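Local coordinates for protein gp18 (Listeria monocytogenes EGD-e, PDB 3GS9) that probably serves as a structural tail protein of a prophage, belonging to the prophage endopeptidase tail family, though its precise role is not established, at residues I6-F11 with S54-E59; V71-H76 with D86-H91. All coordinates share one frame; numbering follows the deposited sequence.

Interaction 1 of 2, residues I6-F11 with S54-E59; sequences IIVADF and SFLDYE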
ATOM      1  N   ILE A   6     -22.485  32.896  -3.204  1.00 20.73           N
ATOM      2  CA  ILE A   6     -22.541  31.486  -2.832  0.50 22.12           C
ATOM      3  C   ILE A   6     -23.866  31.237  -2.102  1.00 19.33           C
ATOM      4  O   ILE A   6     -24.185  31.995  -1.192  1.00 18.00           O
ATOM      5  CB  ILE A   6     -21.426  31.147  -1.787  0.50 20.43           C
ATOM      6  CG1 ILE A   6     -20.031  31.610  -2.239  0.50 27.66           C
ATOM      7  CG2 ILE A   6     -21.413  29.659  -1.452  0.50 24.81           C
ATOM      8  CD1 ILE A   6     -19.604  31.035  -3.554  0.50 29.56           C
ATOM      9  N   ILE A   7     -24.594  30.183  -2.451  1.00 17.33           N
ATOM     10  CA  ILE A   7     -25.827  29.829  -1.741  1.00 15.47           C
ATOM     11  C   ILE A   7     -25.602  28.506  -1.010  1.00 16.37           C
ATOM     12  O   ILE A   7     -24.967  27.614  -1.551  1.00 15.44           O
ATOM     13  CB  ILE A   7     -27.026  29.651  -2.700  1.00 13.67           C
ATOM     14  CG1 ILE A   7     -27.275  30.892  -3.606  1.00 16.46           C
ATOM     15  CG2 ILE A   7     -28.286  29.313  -1.894  1.00 17.96           C
ATOM     16  CD1 ILE A   7     -27.291  32.213  -2.896  1.00 24.80           C
ATOM     17  N   VAL A   8     -26.106  28.411   0.211  1.00 16.15           N
ATOM     18  CA  VAL A   8     -26.040  27.204   1.042  0.50 17.87           C
ATOM     19  C   VAL A   8     -27.451  26.764   1.405  1.00 16.19           C
ATOM     20  O   VAL A   8     -28.278  27.609   1.795  1.00 15.17           O
ATOM     21  CB  VAL A   8     -25.263  27.494   2.361  0.50 19.88           C
ATOM     22  CG1 VAL A   8     -25.448  26.365   3.400  0.50 16.55           C
ATOM     23  CG2 VAL A   8     -23.791  27.732   2.080  0.50 19.14           C
ATOM     24  N   ALA A   9     -27.733  25.471   1.289  1.00 14.59           N
ATOM     25  CA  ALA A   9     -29.005  24.899   1.732  1.00 14.47           C
ATOM     26  C   ALA A   9     -28.713  23.696   2.605  1.00 15.65           C
ATOM     27  O   ALA A   9     -27.795  22.943   2.306  1.00 15.39           O
ATOM     28  CB  ALA A   9     -29.834  24.460   0.534  1.00 15.91           C
ATOM     29  N   ASP A  10     -29.480  23.505   3.678  1.00 17.97           N
ATOM     30  CA  ASP A  10     -29.332  22.299   4.490  1.00 16.42           C
ATOM     31  C   ASP A  10     -29.833  21.116   3.683  1.00 15.40           C
ATOM     32  O   ASP A  10     -30.531  21.279   2.649  1.00 15.65           O
ATOM     33  CB  ASP A  10     -30.019  22.394   5.859  1.00 16.08           C
ATOM     34  CG  ASP A  10     -31.537  22.461   5.773  1.00 18.83           C
ATOM     35  OD1 ASP A  10     -32.069  22.848   4.730  1.00 22.28           O
ATOM     36  OD2 ASP A  10     -32.216  22.077   6.747  1.00 29.18           O
ATOM     37  N   PHE A  11     -29.497  19.926   4.149  1.00 13.91           N
ATOM     38  CA  PHE A  11     -29.828  18.724   3.393  1.00 15.61           C
ATOM     39  C   PHE A  11     -31.329  18.619   3.134  1.00 17.37           C
ATOM     40  O   PHE A  11     -31.742  18.197   2.082  1.00 19.23           O
ATOM     41  CB  PHE A  11     -29.330  17.484   4.103  1.00 16.90           C
ATOM     42  CG  PHE A  11     -29.653  16.229   3.379  1.00 13.73           C
ATOM     43  CD1 PHE A  11     -28.984  15.893   2.200  1.00 16.10           C
ATOM     44  CD2 PHE A  11     -30.623  15.348   3.873  1.00 20.90           C
ATOM     45  CE1 PHE A  11     -29.293  14.744   1.535  1.00 14.76           C
ATOM     46  CE2 PHE A  11     -30.923  14.199   3.192  1.00 18.67           C
ATOM     47  CZ  PHE A  11     -30.263  13.890   2.035  1.00 18.09           C
ATOM     48  N   SER A  54     -29.992  25.641  11.123  1.00 51.29           N
ATOM     49  CA  SER A  54     -28.804  25.077  10.478  1.00 46.63           C
ATOM     50  C   SER A  54     -28.923  25.298   8.969  1.00 41.75           C
ATOM     51  O   SER A  54     -29.912  24.864   8.353  1.00 41.87           O
ATOM     52  CB  SER A  54     -28.684  23.561  10.759  1.00 46.58           C
ATOM     53  OG  SER A  54     -29.076  23.201  12.082  1.00 44.18           O
ATOM     54  N   PHE A  55     -27.936  25.976   8.386  1.00 35.86           N
ATOM     55  CA  PHE A  55     -27.833  26.092   6.925  1.00 32.88           C
ATOM     56  C   PHE A  55     -26.628  25.283   6.401  1.00 29.29           C
ATOM     57  O   PHE A  55     -26.748  24.516   5.407  1.00 26.66           O
ATOM     58  CB  PHE A  55     -27.697  27.552   6.511  1.00 33.51           C
ATOM     59  CG  PHE A  55     -28.859  28.404   6.927  1.00 30.89           C
ATOM     60  CD1 PHE A  55     -28.978  28.819   8.233  1.00 31.35           C
ATOM     61  CD2 PHE A  55     -29.818  28.784   6.010  1.00 28.99           C
ATOM     62  CE1 PHE A  55     -30.047  29.601   8.625  1.00 37.50           C
ATOM     63  CE2 PHE A  55     -30.889  29.548   6.382  1.00 27.91           C
ATOM     64  CZ  PHE A  55     -31.011  29.962   7.702  1.00 35.47           C
ATOM     65  N   LEU A  56     -25.489  25.439   7.091  1.00 27.79           N
ATOM     66  CA  LEU A  56     -24.219  24.806   6.693  1.00 24.72           C
ATOM     67  C   LEU A  56     -23.690  23.740   7.682  1.00 22.50           C
ATOM     68  O   LEU A  56     -23.121  24.047   8.726  1.00 24.16           O
ATOM     69  CB  LEU A  56     -23.173  25.901   6.484  1.00 24.96           C
ATOM     70  CG  LEU A  56     -21.793  25.481   5.994  1.00 25.21           C
ATOM     71  CD1 LEU A  56     -21.839  25.055   4.569  1.00 20.05           C
ATOM     72  CD2 LEU A  56     -20.828  26.649   6.163  1.00 17.13           C
ATOM     73  N   ASP A  57     -23.862  22.471   7.320  1.00 17.72           N
ATOM     74  CA  ASP A  57     -23.457  21.354   8.153  1.00 16.91           C
ATOM     75  C   ASP A  57     -23.258  20.160   7.206  1.00 16.66           C
ATOM     76  O   ASP A  57     -23.337  20.327   5.966  1.00 15.88           O
ATOM     77  CB  ASP A  57     -24.551  21.042   9.211  1.00 17.18           C
ATOM     78  CG  ASP A  57     -23.974  20.588  10.550  1.00 23.38           C
ATOM     79  OD1 ASP A  57     -23.225  19.583  10.567  1.00 20.15           O
ATOM     80  OD2 ASP A  57     -24.245  21.258  11.584  1.00 26.09           O
ATOM     81  N   TYR A  58     -23.041  18.974   7.765  1.00 15.92           N
ATOM     82  CA  TYR A  58     -22.938  17.724   6.967  1.00 16.01           C
ATOM     83  C   TYR A  58     -24.142  17.612   6.080  1.00 15.57           C
ATOM     84  O   TYR A  58     -25.281  17.833   6.508  1.00 14.84           O
ATOM     85  CB  TYR A  58     -22.827  16.454   7.821  1.00 16.95           C
ATOM     86  CG  TYR A  58     -21.606  16.530   8.699  1.00 13.54           C
ATOM     87  CD1 TYR A  58     -20.343  16.475   8.155  1.00 16.36           C
ATOM     88  CD2 TYR A  58     -21.742  16.744  10.061  1.00 14.16           C
ATOM     89  CE1 TYR A  58     -19.204  16.617   8.962  1.00 17.19           C
ATOM     90  CE2 TYR A  58     -20.625  16.912  10.885  1.00 15.78           C
ATOM     91  CZ  TYR A  58     -19.362  16.849  10.324  1.00 14.80           C
ATOM     92  OH  TYR A  58     -18.311  17.020  11.175  1.00 17.57           O
ATOM     93  N   GLU A  59     -23.869  17.272   4.839  1.00 14.27           N
ATOM     94  CA  GLU A  59     -24.888  17.067   3.815  1.00 15.72           C
ATOM     95  C   GLU A  59     -25.562  18.327   3.295  1.00 15.41           C
ATOM     96  O   GLU A  59     -26.421  18.218   2.377  1.00 15.43           O
ATOM     97  CB  GLU A  59     -25.896  15.991   4.225  1.00 14.61           C
ATOM     98  CG  GLU A  59     -25.220  14.668   4.663  1.00 15.41           C
ATOM     99  CD  GLU A  59     -24.545  13.956   3.525  1.00 16.11           C
ATOM    100  OE1 GLU A  59     -25.195  13.780   2.480  1.00 13.95           O
ATOM    101  OE2 GLU A  59     -23.375  13.534   3.659  1.00 15.80           O
TER
HETATM  102  O   HOH W   1     -30.653  21.619   9.157  1.00 26.97           O
HETATM  103  O   HOH W   2     -27.264  20.018   6.225  1.00 14.09           O

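Interaction 2 of 2, residues V71-H76 with D86-H91; sequences VKQLSH and DIRAPH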
ATOM      1  N   VAL A  71     -21.338  19.140   1.542  1.00 14.21           N
ATOM      2  CA  VAL A  71     -20.426  19.099   2.697  1.00 14.14           C
ATOM      3  C   VAL A  71     -20.310  17.651   3.213  1.00 14.63           C
ATOM      4  O   VAL A  71     -21.304  17.076   3.627  1.00 15.15           O
ATOM      5  CB  VAL A  71     -20.942  20.021   3.807  1.00 15.99           C
ATOM      6  CG1 VAL A  71     -20.114  19.865   5.071  1.00 15.51           C
ATOM      7  CG2 VAL A  71     -21.042  21.482   3.292  1.00 19.15           C
ATOM      8  N   LYS A  72     -19.100  17.063   3.121  1.00 14.50           N
ATOM      9  CA  LYS A  72     -18.794  15.734   3.655  1.00 14.05           C
ATOM     10  C   LYS A  72     -17.789  15.738   4.814  1.00 15.33           C
ATOM     11  O   LYS A  72     -17.822  14.839   5.653  1.00 14.89           O
ATOM     12  CB  LYS A  72     -18.243  14.834   2.546  1.00 14.38           C
ATOM     13  CG  LYS A  72     -19.233  14.466   1.440  1.00 16.25           C
ATOM     14  CD  LYS A  72     -20.380  13.736   2.065  1.00 21.52           C
ATOM     15  CE  LYS A  72     -21.126  12.861   1.144  1.00 22.45           C
ATOM     16  NZ  LYS A  72     -21.953  11.888   1.965  1.00 18.55           N
ATOM     17  N   GLN A  73     -16.874  16.715   4.834  1.00 14.91           N
ATOM     18  CA  GLN A  73     -15.983  16.916   5.951  1.00 15.32           C
ATOM     19  C   GLN A  73     -16.173  18.314   6.497  1.00 17.99           C
ATOM     20  O   GLN A  73     -16.400  19.247   5.732  1.00 16.29           O
ATOM     21  CB  GLN A  73     -14.550  16.692   5.543  1.00 15.26           C
ATOM     22  CG  GLN A  73     -14.278  15.250   5.251  1.00 19.07           C
ATOM     23  CD  GLN A  73     -12.930  15.020   4.617  1.00 17.16           C
ATOM     24  OE1 GLN A  73     -12.684  15.428   3.465  1.00 18.16           O
ATOM     25  NE2 GLN A  73     -12.063  14.285   5.330  1.00 23.44           N
ATOM     26  N   LEU A  74     -16.117  18.427   7.822  1.00 18.02           N
ATOM     27  CA  LEU A  74     -16.386  19.665   8.546  1.00 16.31           C
ATOM     28  C   LEU A  74     -15.737  19.588   9.921  1.00 19.13           C
ATOM     29  O   LEU A  74     -15.942  18.621  10.690  1.00 20.46           O
ATOM     30  CB  LEU A  74     -17.894  19.855   8.705  1.00 16.74           C
ATOM     31  CG  LEU A  74     -18.510  21.126   9.312  1.00 19.52           C
ATOM     32  CD1 LEU A  74     -18.259  22.305   8.406  1.00 24.83           C
ATOM     33  CD2 LEU A  74     -20.003  20.964   9.521  1.00 20.05           C
ATOM     34  N   SER A  75     -14.935  20.596  10.208  1.00 19.45           N
ATOM     35  CA  SER A  75     -14.253  20.724  11.509  1.00 19.81           C
ATOM     36  C   SER A  75     -15.056  21.696  12.386  1.00 19.08           C
ATOM     37  O   SER A  75     -15.774  22.550  11.878  1.00 18.90           O
ATOM     38  CB  SER A  75     -12.838  21.232  11.274  1.00 21.82           C
ATOM     39  OG  SER A  75     -12.882  22.584  10.844  1.00 25.30           O
ATOM     40  N   HIS A  76     -14.995  21.541  13.717  1.00 17.62           N
ATOM     41  CA  HIS A  76     -15.624  22.494  14.629  1.00 18.96           C
ATOM     42  C   HIS A  76     -14.631  22.932  15.692  1.00 23.20           C
ATOM     43  O   HIS A  76     -14.249  22.121  16.529  1.00 24.55           O
ATOM     44  CB  HIS A  76     -16.831  21.879  15.346  1.00 21.23           C
ATOM     45  CG  HIS A  76     -17.907  21.393  14.430  1.00 23.44           C
ATOM     46  ND1 HIS A  76     -17.790  20.222  13.711  1.00 19.45           N
ATOM     47  CD2 HIS A  76     -19.145  21.875  14.170  1.00 25.30           C
ATOM     48  CE1 HIS A  76     -18.891  20.039  12.997  1.00 21.44           C
ATOM     49  NE2 HIS A  76     -19.728  21.023  13.265  1.00 18.69           N
ATOM     50  N   ASP A  86     -14.149  24.465   9.041  1.00 16.78           N
ATOM     51  CA  ASP A  86     -13.435  24.278   7.793  1.00 16.18           C
ATOM     52  C   ASP A  86     -14.237  23.218   7.050  1.00 17.86           C
ATOM     53  O   ASP A  86     -14.437  22.114   7.571  1.00 18.64           O
ATOM     54  CB  ASP A  86     -12.004  23.807   8.030  1.00 21.39           C
ATOM     55  CG  ASP A  86     -11.137  24.882   8.710  1.00 25.91           C
ATOM     56  OD1 ASP A  86     -11.684  25.946   9.086  1.00 43.68           O
ATOM     57  OD2 ASP A  86      -9.910  24.653   8.875  1.00 37.55           O
ATOM     58  N   ILE A  87     -14.734  23.594   5.876  1.00 18.73           N
ATOM     59  CA  ILE A  87     -15.606  22.741   5.055  1.00 17.41           C
ATOM     60  C   ILE A  87     -14.802  22.128   3.918  1.00 16.96           C
ATOM     61  O   ILE A  87     -14.000  22.813   3.284  1.00 16.18           O
ATOM     62  CB  ILE A  87     -16.764  23.578   4.398  1.00 17.89           C
ATOM     63  CG1 ILE A  87     -17.796  23.998   5.441  1.00 18.97           C
ATOM     64  CG2 ILE A  87     -17.456  22.788   3.254  1.00 17.59           C
ATOM     65  CD1 ILE A  87     -17.332  25.120   6.351  1.00 16.10           C
ATOM     66  N   ARG A  88     -15.038  20.857   3.639  1.00 16.58           N
ATOM     67  CA  ARG A  88     -14.610  20.268   2.409  0.50 17.83           C
ATOM     68  C   ARG A  88     -15.844  19.623   1.776  1.00 16.38           C
ATOM     69  O   ARG A  88     -16.488  18.778   2.383  1.00 15.14           O
ATOM     70  CB  ARG A  88     -13.482  19.257   2.641  0.50 18.89           C
ATOM     71  CG  ARG A  88     -12.129  19.910   2.946  0.50 21.00           C
ATOM     72  CD  ARG A  88     -10.993  18.891   3.034  0.50 24.08           C
ATOM     73  NE  ARG A  88     -10.786  18.199   1.761  0.50 30.47           N
ATOM     74  CZ  ARG A  88     -10.086  18.668   0.729  0.50 32.25           C
ATOM     75  NH1 ARG A  88      -9.502  19.863   0.779  0.50 38.34           N
ATOM     76  NH2 ARG A  88      -9.978  17.935  -0.375  0.50 37.48           N
ATOM     77  N   ALA A  89     -16.162  20.056   0.559  1.00 15.38           N
ATOM     78  CA  ALA A  89     -17.394  19.697  -0.139  1.00 14.76           C
ATOM     79  C   ALA A  89     -17.091  19.192  -1.550  1.00 14.44           C
ATOM     80  O   ALA A  89     -16.852  19.994  -2.463  1.00 13.74           O
ATOM     81  CB  ALA A  89     -18.360  20.921  -0.209  1.00 12.26           C
ATOM     82  N   PRO A  90     -17.053  17.858  -1.725  1.00 14.99           N
ATOM     83  CA  PRO A  90     -16.981  17.266  -3.074  1.00 16.07           C
ATOM     84  C   PRO A  90     -18.185  17.598  -3.961  1.00 15.64           C
ATOM     85  O   PRO A  90     -19.317  17.711  -3.480  1.00 14.74           O
ATOM     86  CB  PRO A  90     -16.988  15.758  -2.798  1.00 17.68           C
ATOM     87  CG  PRO A  90     -16.405  15.663  -1.400  1.00 15.23           C
ATOM     88  CD  PRO A  90     -17.005  16.828  -0.671  1.00 14.37           C
ATOM     89  N   HIS A  91     -17.902  17.781  -5.235  1.00 15.69           N
ATOM     90  CA  HIS A  91     -18.936  18.008  -6.234  1.00 14.09           C
ATOM     91  C   HIS A  91     -20.045  16.934  -6.154  1.00 13.08           C
ATOM     92  O   HIS A  91     -19.785  15.784  -5.858  1.00 13.77           O
ATOM     93  CB  HIS A  91     -18.296  18.047  -7.601  1.00 13.04           C
ATOM     94  CG  HIS A  91     -19.246  18.476  -8.667  1.00 15.68           C
ATOM     95  ND1 HIS A  91     -20.010  17.574  -9.366  1.00 15.77           N
ATOM     96  CD2 HIS A  91     -19.604  19.705  -9.107  1.00 15.63           C
ATOM     97  CE1 HIS A  91     -20.772  18.231 -10.230  1.00 16.15           C
ATOM     98  NE2 HIS A  91     -20.540  19.523 -10.096  1.00 17.31           N
TER

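Interaction 1 of 2, residues I6-F11 with S54-E59
The carboxylate oxygen OD1 of Asp-10 accepts two backbone N-H groups, those of Asn-14 and Asn-15, while CB of the same residue rests against Ser-54 O at 3.5 Å. The other oxygen, Asp-10 OD2, accepts a hydrogen bond from a water at 2.9 Å, and that water donates more weakly to Ser-54 O. With CG lying between the backbone N and the carbonyl carbon (chi1 67°), the carboxylate can serve the turn towards strand 16-18 with one oxygen and reach towards residues 54-59, through water, with the other. A second water links the two backbones further along: it accepts from Phe-11 N at 3.1 Å and donates to Tyr-58 O at 3.0 Å. No direct hydrogen bond crosses between the segments; these two waters bridge them. This is a loop packed against the end of a strand: within the antiparallel sheet of the N-terminal domain, strand 7-9 lies between 16-18 and 61-64, and residues 54-59 lead directly into 61-64. Apolar packing supplies the rest. Val-8 CG1 meets Leu-56 CB at 3.9 Å, the two side chains crossing at about a right angle, and both also touch Val-62. Past the strand, CG of Phe-11 stands anti to the backbone N (chi1 179°) and the ring runs alongside Glu-59, its CD1 at 3.7 Å from Glu-59 CB. Glu-59 O lies at the ring's edge, 3.5 Å from Phe-11 CD1. Ring and carboxylate planes are 68° apart, and the acid turns its oxygens to other partners: OE1 to Arg-240 of the second subunit, OE2 to Lys-72 and to Thr-203 of the second subunit.

Interaction 2 of 2, residues V71-H76 with D86-H91
Ile-87 packs against Leu-74 and Val-71 on one face of a beta hairpin, built from strands 67-74 and 83-90 of the N-terminal domain. From its CB the side chain forks. CG2, placed anti to the backbone N, meets Val-71 CG2 at 3.8 Å. The other branch, CG1, presses on Leu-74 CD1 at 3.4 Å, closer than ordinary van der Waals contact, and the terminal CD1 stays beside the same Leu-74 CD1 at 3.6 Å. Paired across the strands in a non-hydrogen-bonded antiparallel position, Leu-74 and Ile-87 run side by side, pointing the same way; Leu-56 and Phe-41 also touch Ile-87. Gln-73 and Arg-88 occupy the other face as the neighbouring hydrogen-bonded pair. Their side chains run alongside each other, amide and guanidinium planes almost perpendicular (85°), with Gln-73 OE1 at the guanidinium edge, in its plane and nearest NE; the salt bridge of Arg-88 runs from NH1 to Glu-40. The regular pairing is broken by a classic beta bulge: Lys-72 and Gln-73 both face Arg-88. Its carbonyl oxygen is gripped twice, by Lys-72 N and Gln-73 N, each 3.2 Å from Arg-88 O. In return, Arg-88 N donates to Gln-73 O at 3.0 Å. The Lys-72 side chain passes Pro-90, its CG touching the ring CD, and its NZ binds Glu-59 and Thr-203 O of the second subunit. Gln-73 and Leu-74 also pair with an antiparallel strand of that subunit, so the sheet continues across the interface. Towards the hairpin's turn, Asp-86 O receives Ser-75 N at 3.1 Å and a CA-H contact from Leu-74. Ser-75 OG sits between its backbone N and carbonyl carbon (chi1 70°), where it accepts Asp-86 N at 2.9 Å with an N-H...O angle of 144°.

The two contacts lie about 11 Å apart, centre to centre, on the same antiparallel sheet of the N-terminal domain, and they follow one another along the chain: interaction 1 closes before interaction 2 opens. Strand 61-64 connects them, pairing with 7-9 on one flank and with 67-74 on the other. They also touch directly, through a salt bridge from Lys-72 NZ to Glu-59 OE2 at 2.8 Å and a probable hydrogen bond from Glu-59 N to Val-71 O. Both reach the second subunit, so this part of the sheet and the loop beside it contribute to the subunit interface.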